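Local coordinates for protein beta-galactosidase (Bacillus circulans subsp. alkalophilus, PDB 3TTY) that hydrolyses terminal beta-galactosidic bonds, binding galactose in a pocket of its TIM-barrel domain, and assembles as a trimer, at residues 163-168 with 193-198; 345-350 with 359-364; 546-551 with 582-587. All blocks are in the same frame, centred on the assembly; numbering follows the deposited sequence.

Contact 1 (163-168 with 193-198)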
loop_
_atom_site.group_PDB
_atom_site.type_symbol
_atom_site.label_atom_id
_atom_site.label_comp_id
_atom_site.label_asym_id
_atom_site.label_seq_id
_atom_site.Cartn_x
_atom_site.Cartn_y
_atom_site.Cartn_z
ATOM N N GLN A 163 19.882 -23.852 -10.485
ATOM C CA GLN A 163 20.968 -24.048 -9.542
ATOM C C GLN A 163 20.396 -24.324 -8.146
ATOM O O GLN A 163 20.977 -25.078 -7.374
ATOM C CB GLN A 163 21.935 -22.860 -9.580
ATOM C CG GLN A 163 23.194 -23.049 -8.762
ATOM C CD GLN A 163 23.980 -24.319 -9.117
ATOM O OE1 GLN A 163 23.989 -24.784 -10.273
ATOM N NE2 GLN A 163 24.656 -24.875 -8.116
ATOM N N PHE A 164 19.236 -23.748 -7.842
ATOM C CA PHE A 164 18.498 -24.105 -6.631
ATOM C C PHE A 164 18.321 -25.630 -6.507
ATOM O O PHE A 164 18.485 -26.208 -5.429
ATOM C CB PHE A 164 17.122 -23.428 -6.627
ATOM C CG PHE A 164 16.349 -23.598 -5.336
ATOM C CD1 PHE A 164 16.992 -23.525 -4.101
ATOM C CD2 PHE A 164 14.974 -23.789 -5.358
ATOM C CE1 PHE A 164 16.273 -23.661 -2.908
ATOM C CE2 PHE A 164 14.252 -23.917 -4.178
ATOM C CZ PHE A 164 14.896 -23.856 -2.951
ATOM N N ARG A 165 17.992 -26.271 -7.622
ATOM C CA ARG A 165 17.749 -27.709 -7.622
ATOM C C ARG A 165 19.026 -28.475 -7.328
ATOM O O ARG A 165 18.993 -29.476 -6.614
ATOM C CB ARG A 165 17.122 -28.166 -8.947
ATOM C CG ARG A 165 15.810 -27.468 -9.225
ATOM C CD ARG A 165 15.233 -27.816 -10.584
ATOM N NE ARG A 165 13.976 -27.114 -10.818
ATOM C CZ ARG A 165 13.737 -26.345 -11.874
ATOM N NH1 ARG A 165 14.670 -26.189 -12.797
ATOM N NH2 ARG A 165 12.558 -25.738 -12.012
ATOM N N VAL A 166 20.143 -28.001 -7.882
ATOM C CA VAL A 166 21.438 -28.638 -7.656
ATOM C C VAL A 166 21.772 -28.510 -6.181
ATOM O O VAL A 166 22.221 -29.456 -5.544
ATOM C CB VAL A 166 22.547 -27.973 -8.517
ATOM C CG1 VAL A 166 23.928 -28.534 -8.170
ATOM C CG2 VAL A 166 22.247 -28.146 -10.026
ATOM N N TRP A 167 21.521 -27.326 -5.636
ATOM C CA TRP A 167 21.805 -27.035 -4.233
ATOM C C TRP A 167 20.964 -27.907 -3.284
ATOM O O TRP A 167 21.384 -28.230 -2.172
ATOM C CB TRP A 167 21.561 -25.547 -3.980
ATOM C CG TRP A 167 21.854 -25.055 -2.590
ATOM C CD1 TRP A 167 23.008 -24.474 -2.149
ATOM C CD2 TRP A 167 20.968 -25.077 -1.478
ATOM N NE1 TRP A 167 22.891 -24.129 -0.826
ATOM C CE2 TRP A 167 21.647 -24.490 -0.388
ATOM C CE3 TRP A 167 19.658 -25.525 -1.295
ATOM C CZ2 TRP A 167 21.064 -24.355 0.869
ATOM C CZ3 TRP A 167 19.085 -25.396 -0.044
ATOM C CH2 TRP A 167 19.787 -24.818 1.021
ATOM N N LEU A 168 19.772 -28.278 -3.733
ATOM C CA LEU A 168 18.900 -29.164 -2.969
ATOM C C LEU A 168 19.347 -30.625 -3.082
ATOM O O LEU A 168 19.222 -31.394 -2.128
ATOM C CB LEU A 168 17.454 -28.998 -3.439
ATOM C CG LEU A 168 16.864 -27.615 -3.132
ATOM C CD1 LEU A 168 15.686 -27.291 -4.030
ATOM C CD2 LEU A 168 16.471 -27.521 -1.663
ATOM N N ASP A 193 10.134 -35.412 -9.055
ATOM C CA ASP A 193 11.337 -35.056 -9.808
ATOM C C ASP A 193 11.851 -33.684 -9.385
ATOM O O ASP A 193 11.063 -32.812 -9.029
ATOM C CB ASP A 193 11.066 -35.069 -11.311
ATOM C CG ASP A 193 12.314 -34.795 -12.126
ATOM O OD1 ASP A 193 13.322 -35.516 -11.939
ATOM O OD2 ASP A 193 12.301 -33.843 -12.928
ATOM N N TRP A 194 13.166 -33.485 -9.419
ATOM C CA TRP A 194 13.736 -32.212 -8.979
ATOM C C TRP A 194 13.230 -31.032 -9.824
ATOM O O TRP A 194 13.020 -29.930 -9.309
ATOM C CB TRP A 194 15.263 -32.259 -8.982
ATOM C CG TRP A 194 15.832 -33.357 -8.151
ATOM C CD1 TRP A 194 16.199 -34.588 -8.583
ATOM C CD2 TRP A 194 16.107 -33.328 -6.741
ATOM N NE1 TRP A 194 16.685 -35.331 -7.539
ATOM C CE2 TRP A 194 16.637 -34.581 -6.395
ATOM C CE3 TRP A 194 15.948 -32.367 -5.739
ATOM C CZ2 TRP A 194 17.016 -34.902 -5.090
ATOM C CZ3 TRP A 194 16.331 -32.686 -4.445
ATOM C CH2 TRP A 194 16.852 -33.947 -4.133
ATOM N N ASP A 195 13.028 -31.263 -11.116
ATOM C CA ASP A 195 12.599 -30.181 -11.995
ATOM C C ASP A 195 11.183 -29.680 -11.704
ATOM O O ASP A 195 10.761 -28.694 -12.284
ATOM C CB ASP A 195 12.730 -30.568 -13.469
ATOM C CG ASP A 195 14.166 -30.540 -13.946
ATOM O OD1 ASP A 195 14.431 -30.993 -15.086
ATOM O OD2 ASP A 195 15.031 -30.071 -13.172
ATOM N N GLU A 196 10.456 -30.369 -10.823
ATOM C CA GLU A 196 9.114 -29.944 -10.439
ATOM C C GLU A 196 9.148 -28.827 -9.384
ATOM O O GLU A 196 8.147 -28.150 -9.138
ATOM C CB GLU A 196 8.335 -31.134 -9.896
ATOM C CG GLU A 196 7.946 -32.140 -10.958
ATOM C CD GLU A 196 7.567 -33.482 -10.363
ATOM O OE1 GLU A 196 7.360 -33.553 -9.128
ATOM O OE2 GLU A 196 7.489 -34.465 -11.136
ATOM N N ILE A 197 10.309 -28.668 -8.756
ATOM C CA ILE A 197 10.546 -27.655 -7.741
ATOM C C ILE A 197 10.782 -26.298 -8.404
ATOM O O ILE A 197 11.571 -26.197 -9.349
ATOM C CB ILE A 197 11.802 -28.035 -6.930
ATOM C CG1 ILE A 197 11.586 -29.383 -6.250
ATOM C CG2 ILE A 197 12.168 -26.944 -5.930
ATOM C CD1 ILE A 197 12.873 -30.054 -5.785
ATOM N N VAL A 198 10.093 -25.257 -7.935
ATOM C CA VAL A 198 10.327 -23.927 -8.486
ATOM C C VAL A 198 10.805 -22.958 -7.402
ATOM O O VAL A 198 10.674 -23.234 -6.207
ATOM C CB VAL A 198 9.093 -23.370 -9.194
ATOM C CG1 VAL A 198 8.753 -24.219 -10.437
ATOM C CG2 VAL A 198 7.918 -23.285 -8.236
HETATM O O HOH W 1 16.795 -28.035 -13.794
#
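R165, on helix 158-172 of the TIM-barrel domain, meets the loop 193-198, where a short 3-10 turn begins at W194, illustrating how one long side chain can bind an irregular loop through its backbone. CB starts the chain beside W194, with the two CB atoms 4.5 Å apart, and an extended course from CG to NE carries the rest along the loop. CG and CD pass the carbonyl oxygen of W194, and CD also lies 3.4 Å from OD2 of D195. At the guanidinium, NE and NH2 both donate to the carbonyl oxygen of I197, a side-on grip with NH2 2.9 Å from that O. The oxygen sits near the guanidinium plane, although both bonds are bent, the NE one to 141°. NH1 and OD2 of D195 form a long ion pair (3.9 Å) by charge alone, the oxygen well out of the guanidinium plane; a water also bridges the two.

The rest of the contact is apolar. CD1 of L168 lies over the face of the F164 ring and also reaches CG2 of I197, tip to tip, while F164 CE2 approaches the same methyl. At the subunit boundary, W88 and F108 of a second subunit pack on E196 and V198. One turn on from F164, CB of L168 rests 4.0 Å from CZ3 of W194.

Contact 2 (345-350 with 359-364). With GLA (alpha-D-galactopyranose), chain H.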
loop_
_atom_site.group_PDB
_atom_site.type_symbol
_atom_site.label_atom_id
_atom_site.label_comp_id
_atom_site.label_asym_id
_atom_site.label_seq_id
_atom_site.Cartn_x
_atom_site.Cartn_y
_atom_site.Cartn_z
ATOM N N PHE A 345 31.223 7.391 3.491
ATOM C CA PHE A 345 30.784 7.724 2.144
ATOM C C PHE A 345 30.295 9.174 2.200
ATOM O O PHE A 345 29.471 9.498 3.056
ATOM C CB PHE A 345 29.652 6.818 1.650
ATOM C CG PHE A 345 29.272 7.071 0.212
ATOM C CD1 PHE A 345 29.877 6.357 -0.818
ATOM C CD2 PHE A 345 28.346 8.048 -0.115
ATOM C CE1 PHE A 345 29.552 6.597 -2.151
ATOM C CE2 PHE A 345 28.009 8.299 -1.447
ATOM C CZ PHE A 345 28.615 7.571 -2.464
ATOM N N GLN A 346 30.815 10.065 1.354
ATOM C CA GLN A 346 32.022 9.864 0.563
ATOM C C GLN A 346 32.892 11.110 0.763
ATOM O O GLN A 346 32.491 12.040 1.459
ATOM C CB GLN A 346 31.694 9.660 -0.920
ATOM C CG GLN A 346 30.808 10.747 -1.543
ATOM C CD GLN A 346 30.604 10.546 -3.048
ATOM O OE1 GLN A 346 31.535 10.181 -3.758
ATOM N NE2 GLN A 346 29.377 10.784 -3.533
ATOM N N LEU A 347 34.075 11.138 0.154
ATOM C CA LEU A 347 35.009 12.238 0.386
ATOM C C LEU A 347 34.638 13.549 -0.345
ATOM O O LEU A 347 34.927 14.642 0.144
ATOM C CB LEU A 347 36.447 11.798 0.087
ATOM C CG LEU A 347 36.939 10.639 0.951
ATOM C CD1 LEU A 347 38.444 10.473 0.858
ATOM C CD2 LEU A 347 36.510 10.863 2.407
ATOM N N ARG A 348 33.989 13.444 -1.499
ATOM C CA ARG A 348 33.497 14.637 -2.198
ATOM C C ARG A 348 32.185 14.343 -2.922
ATOM O O ARG A 348 32.083 13.362 -3.649
ATOM C CB ARG A 348 34.542 15.191 -3.172
ATOM C CG ARG A 348 33.943 15.827 -4.413
ATOM C CD ARG A 348 34.446 17.236 -4.757
ATOM N NE ARG A 348 35.868 17.522 -4.525
ATOM C CZ ARG A 348 36.368 18.764 -4.568
ATOM N NH1 ARG A 348 35.570 19.791 -4.840
ATOM N NH2 ARG A 348 37.656 18.997 -4.354
ATOM N N ARG A 349 31.190 15.202 -2.715
ATOM C CA ARG A 349 29.837 14.978 -3.218
ATOM C C ARG A 349 29.783 14.836 -4.741
ATOM O O ARG A 349 30.545 15.468 -5.483
ATOM C CB ARG A 349 28.874 16.077 -2.723
ATOM C CG ARG A 349 28.404 15.859 -1.293
ATOM C CD ARG A 349 27.776 17.071 -0.591
ATOM N NE ARG A 349 26.381 17.262 -0.918
ATOM C CZ ARG A 349 25.417 17.600 -0.056
ATOM N NH1 ARG A 349 25.658 17.811 1.230
ATOM N NH2 ARG A 349 24.185 17.755 -0.508
ATOM N N SER A 350 28.899 13.950 -5.184
ATOM C CA SER A 350 28.588 13.767 -6.596
ATOM C C SER A 350 27.615 14.854 -7.033
ATOM O O SER A 350 27.146 15.633 -6.206
ATOM C CB SER A 350 27.929 12.412 -6.789
ATOM O OG SER A 350 26.815 12.318 -5.920
ATOM N N GLY A 359 25.709 13.510 1.928
ATOM C CA GLY A 359 26.796 14.262 2.533
ATOM C C GLY A 359 28.175 13.756 2.147
ATOM O O GLY A 359 28.354 12.584 1.781
ATOM N N ALA A 360 29.154 14.651 2.220
ATOM C CA ALA A 360 30.545 14.296 1.964
ATOM C C ALA A 360 31.444 15.226 2.765
ATOM O O ALA A 360 30.990 16.242 3.287
ATOM C CB ALA A 360 30.864 14.394 0.484
ATOM N N VAL A 361 32.719 14.876 2.874
ATOM C CA VAL A 361 33.674 15.741 3.554
ATOM C C VAL A 361 33.830 17.063 2.798
ATOM O O VAL A 361 33.761 18.135 3.393
ATOM C CB VAL A 361 35.017 15.051 3.707
ATOM C CG1 VAL A 361 36.054 16.025 4.251
ATOM C CG2 VAL A 361 34.855 13.831 4.623
ATOM N N ILE A 362 34.015 16.977 1.483
ATOM C CA ILE A 362 34.020 18.153 0.617
ATOM C C ILE A 362 32.709 18.216 -0.177
ATOM O O ILE A 362 32.338 17.259 -0.874
ATOM C CB ILE A 362 35.179 18.106 -0.381
ATOM C CG1 ILE A 362 36.513 17.972 0.356
ATOM C CG2 ILE A 362 35.149 19.337 -1.288
ATOM C CD1 ILE A 362 37.658 17.610 -0.569
ATOM N N GLU A 363 32.012 19.344 -0.089
ATOM C CA GLU A 363 30.654 19.393 -0.612
ATOM C C GLU A 363 30.511 20.346 -1.796
ATOM O O GLU A 363 31.513 20.670 -2.434
ATOM C CB GLU A 363 29.651 19.577 0.531
ATOM C CG GLU A 363 29.738 18.356 1.471
ATOM C CD GLU A 363 28.752 18.353 2.630
ATOM O OE1 GLU A 363 27.849 17.485 2.643
ATOM O OE2 GLU A 363 28.910 19.175 3.563
ATOM N N HIS A 364 29.287 20.731 -2.149
ATOM C CA HIS A 364 29.088 21.432 -3.417
ATOM C C HIS A 364 29.751 22.810 -3.456
ATOM O O HIS A 364 30.131 23.275 -4.523
ATOM C CB HIS A 364 27.600 21.504 -3.805
ATOM C CG HIS A 364 26.996 20.166 -4.115
ATOM N ND1 HIS A 364 25.710 19.825 -3.753
ATOM C CD2 HIS A 364 27.512 19.077 -4.734
ATOM C CE1 HIS A 364 25.458 18.588 -4.139
ATOM N NE2 HIS A 364 26.535 18.112 -4.741
HETATM C C1 GLA H . 25.839 2.291 0.880
HETATM C C2 GLA H . 26.751 2.126 -0.360
HETATM C C3 GLA H . 27.463 3.430 -0.761
HETATM C C4 GLA H . 26.419 4.536 -0.795
HETATM C C5 GLA H . 25.683 4.585 0.547
HETATM C C6 GLA H . 24.692 5.756 0.514
HETATM O O1 GLA H . 26.521 2.475 2.134
HETATM O O2 GLA H . 27.726 1.122 -0.125
HETATM O O3 GLA H . 28.069 3.333 -2.062
HETATM O O4 GLA H . 25.503 4.191 -1.827
HETATM O O5 GLA H . 24.936 3.376 0.718
HETATM O O6 GLA H . 24.271 6.083 1.845
HETATM O O HOH W 2 32.656 20.002 -4.736
#
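The loop that follows the last strand of the TIM barrel, 339-344, here folds back, and F345, at the junction with that strand, belongs to the galactose pocket. F345 lays one ring face under the sugar, with C4 of galactose 3.8 Å above the ring centre, in a CH-pi type of stacking; CB of Q346, which follows a cis peptide bond, covers the opposite face. Beyond it three backbone bonds join the segments: V361 N to Q346 O, I362 N to L347 O, and R349 N to I362 O at 3.0 Å, around a single bridge between R348 and I362.

The chain of R348 bends at its second and third torsions, laying its guanidinium flat against CG2 of I362, 3.5 Å from CZ; D28 takes its NH2, and a water links NH1 to E363 O. R349 bends at its third torsion (chi3 82°), and its NH1 meets E363 OE1 at 2.6 Å in a salt bridge. The same oxygen accepts from A360 N at 3.1 Å, on the opposite face of the carboxylate plane. H364 directs NE2 at S350 O in its ring plane, 2.9 Å away, while ND1 bonds to Y502 of the third subunit.

With OE1 met from both of these faces, E363 is probably kept ionised by R349, and the imidazole of H364, with both nitrogens engaged, is fixed in its rotation.

Contact 3 (546-551 with 582-587)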
loop_
_atom_site.group_PDB
_atom_site.type_symbol
_atom_site.label_atom_id
_atom_site.label_comp_id
_atom_site.label_asym_id
_atom_site.label_seq_id
_atom_site.Cartn_x
_atom_site.Cartn_y
_atom_site.Cartn_z
ATOM N N LEU A 546 2.976 -11.598 22.901
ATOM C CA LEU A 546 2.613 -13.010 23.034
ATOM C C LEU A 546 2.701 -13.474 24.476
ATOM O O LEU A 546 3.566 -13.039 25.219
ATOM C CB LEU A 546 3.492 -13.894 22.137
ATOM C CG LEU A 546 3.212 -13.843 20.630
ATOM C CD1 LEU A 546 4.496 -14.007 19.816
ATOM C CD2 LEU A 546 2.173 -14.873 20.219
ATOM N N CYS A 547 1.806 -14.371 24.866
ATOM C CA CYS A 547 1.833 -14.946 26.204
ATOM C C CYS A 547 1.882 -16.459 26.108
ATOM O O CYS A 547 0.929 -17.089 25.650
ATOM C CB CYS A 547 0.606 -14.519 27.013
ATOM S SG CYS A 547 0.532 -12.749 27.441
ATOM N N ASP A 548 3.001 -17.039 26.529
ATOM C CA ASP A 548 3.107 -18.490 26.627
ATOM C C ASP A 548 2.371 -18.982 27.869
ATOM O O ASP A 548 2.565 -18.444 28.955
ATOM C CB ASP A 548 4.577 -18.898 26.718
ATOM C CG ASP A 548 4.991 -19.832 25.603
ATOM O OD1 ASP A 548 4.089 -20.322 24.881
ATOM O OD2 ASP A 548 6.209 -20.083 25.458
ATOM N N VAL A 549 1.528 -20.001 27.726
ATOM C CA VAL A 549 0.878 -20.605 28.898
ATOM C C VAL A 549 1.673 -21.843 29.263
ATOM O O VAL A 549 1.665 -22.814 28.510
ATOM C CB VAL A 549 -0.579 -20.988 28.601
ATOM C CG1 VAL A 549 -1.231 -21.656 29.814
ATOM C CG2 VAL A 549 -1.358 -19.760 28.181
ATOM N N ILE A 550 2.388 -21.813 30.387
ATOM C CA ILE A 550 3.372 -22.874 30.659
ATOM C C ILE A 550 3.154 -23.624 31.971
ATOM O O ILE A 550 2.373 -23.189 32.815
ATOM C CB ILE A 550 4.797 -22.312 30.653
ATOM C CG1 ILE A 550 5.041 -21.461 31.902
ATOM C CG2 ILE A 550 5.027 -21.471 29.406
ATOM C CD1 ILE A 550 6.444 -20.915 31.977
ATOM N N HIS A 551 3.841 -24.753 32.135
ATOM C CA HIS A 551 3.782 -25.497 33.391
ATOM C C HIS A 551 5.159 -25.712 33.990
ATOM O O HIS A 551 6.064 -26.222 33.326
ATOM C CB HIS A 551 3.114 -26.858 33.194
ATOM C CG HIS A 551 1.763 -26.783 32.562
ATOM N ND1 HIS A 551 0.598 -26.734 33.299
ATOM C CD2 HIS A 551 1.390 -26.739 31.259
ATOM C CE1 HIS A 551 -0.435 -26.677 32.475
ATOM N NE2 HIS A 551 0.018 -26.677 31.233
ATOM N N SER A 582 18.616 -21.532 34.612
ATOM C CA SER A 582 17.983 -21.089 33.378
ATOM C C SER A 582 16.672 -20.368 33.681
ATOM O O SER A 582 15.907 -20.772 34.560
ATOM C CB SER A 582 17.752 -22.255 32.411
ATOM O OG SER A 582 16.770 -23.141 32.914
ATOM N N TYR A 583 16.436 -19.283 32.947
ATOM C CA TYR A 583 15.274 -18.432 33.156
ATOM C C TYR A 583 14.411 -18.398 31.905
ATOM O O TYR A 583 14.887 -18.085 30.818
ATOM C CB TYR A 583 15.725 -17.008 33.507
ATOM C CG TYR A 583 16.421 -16.880 34.849
ATOM C CD1 TYR A 583 15.700 -16.561 35.996
ATOM C CD2 TYR A 583 17.792 -17.071 34.969
ATOM C CE1 TYR A 583 16.319 -16.433 37.220
ATOM C CE2 TYR A 583 18.418 -16.958 36.194
ATOM C CZ TYR A 583 17.671 -16.638 37.317
ATOM O OH TYR A 583 18.284 -16.513 38.540
ATOM N N TYR A 584 13.135 -18.714 32.060
ATOM C CA TYR A 584 12.206 -18.663 30.947
ATOM C C TYR A 584 11.269 -17.477 31.121
ATOM O O TYR A 584 10.611 -17.349 32.149
ATOM C CB TYR A 584 11.398 -19.949 30.892
ATOM C CG TYR A 584 10.643 -20.171 29.606
ATOM C CD1 TYR A 584 11.216 -20.886 28.563
ATOM C CD2 TYR A 584 9.349 -19.693 29.440
ATOM C CE1 TYR A 584 10.527 -21.106 27.384
ATOM C CE2 TYR A 584 8.645 -19.906 28.247
ATOM C CZ TYR A 584 9.243 -20.618 27.231
ATOM O OH TYR A 584 8.577 -20.853 26.051
ATOM N N VAL A 585 11.217 -16.608 30.115
ATOM C CA VAL A 585 10.367 -15.419 30.173
ATOM C C VAL A 585 9.209 -15.614 29.213
ATOM O O VAL A 585 9.387 -15.492 27.992
ATOM C CB VAL A 585 11.150 -14.139 29.778
ATOM C CG1 VAL A 585 10.283 -12.909 29.974
ATOM C CG2 VAL A 585 12.435 -14.023 30.595
ATOM N N ALA A 586 8.027 -15.906 29.757
ATOM C CA ALA A 586 6.904 -16.394 28.942
ATOM C C ALA A 586 6.155 -15.333 28.151
ATOM O O ALA A 586 5.208 -15.646 27.444
ATOM C CB ALA A 586 5.919 -17.205 29.800
ATOM N N SER A 587 6.569 -14.079 28.273
ATOM C CA SER A 587 5.937 -13.010 27.512
ATOM C C SER A 587 6.981 -11.966 27.147
ATOM O O SER A 587 8.152 -12.095 27.516
ATOM C CB SER A 587 4.799 -12.379 28.315
ATOM O OG SER A 587 3.978 -11.574 27.502
#
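Y584 and D548 meet because the tyrosine's CG stands opposite its own backbone N (chi1 -166°), extending the ring toward strand 546-552; OG of S587 is likewise opposite its backbone N, which directs it at the carbonyl of L546. The carboxylate and the phenol ring are only 22° from coplanar, and Y584 OH donates to D548 OD2 at 2.6 Å, the hydroxyl standing almost in line with the CG-OD2 bond. S587 OG lies 2.7 Å from L546 O, tilted off the carbonyl plane.

Between these side-chain bonds runs a backbone one: D548 N donates to A586 O at 2.8 Å in an almost straight bond (171°). Main chain and side chain of one aspartate are thus both used, showing how two strands can join where regular pairing stops. The methyl of A586 packs on CB of D548, 3.8 Å away, and CD1 of I550 comes 4.0 Å from CD2 of Y584 as the two side chains run antiparallel.

The contact joins the edge of the two-stranded sheet 512-519/546-552 to the end of strand 580-585 and the residues just after it, within the trimerisation domain. Y561 touches A586, and its OH is hydrogen-bonded to D548 O. In these buried surroundings the tyrosine hydroxyl probably helps to stabilise negative charge on the aspartate, while the serine hydroxyl gives the carbonyl of L546 a donor.

Followed from the N terminus, the three contacts come strictly in series, with neither nesting nor crossing. Contact 1 closes an excursion of 24 residues, 11 of them helical, in the TIM-barrel domain. Contact 2 closes a much shorter loop, eight residues without helix or strand, between the last barrel strand and helix 371-386. Contact 3, in the trimerisation domain, closes 30 residues that include strands 556-561 and 570-577. None touches another: the centres of contacts 1 and 2 are about 46 Å apart, and contacts 2 and 3 lie on opposite sides of the chain's centre. Contacts 1 and 2 each meet a different neighbouring subunit, whereas contact 3 joins two sheets within its own chain.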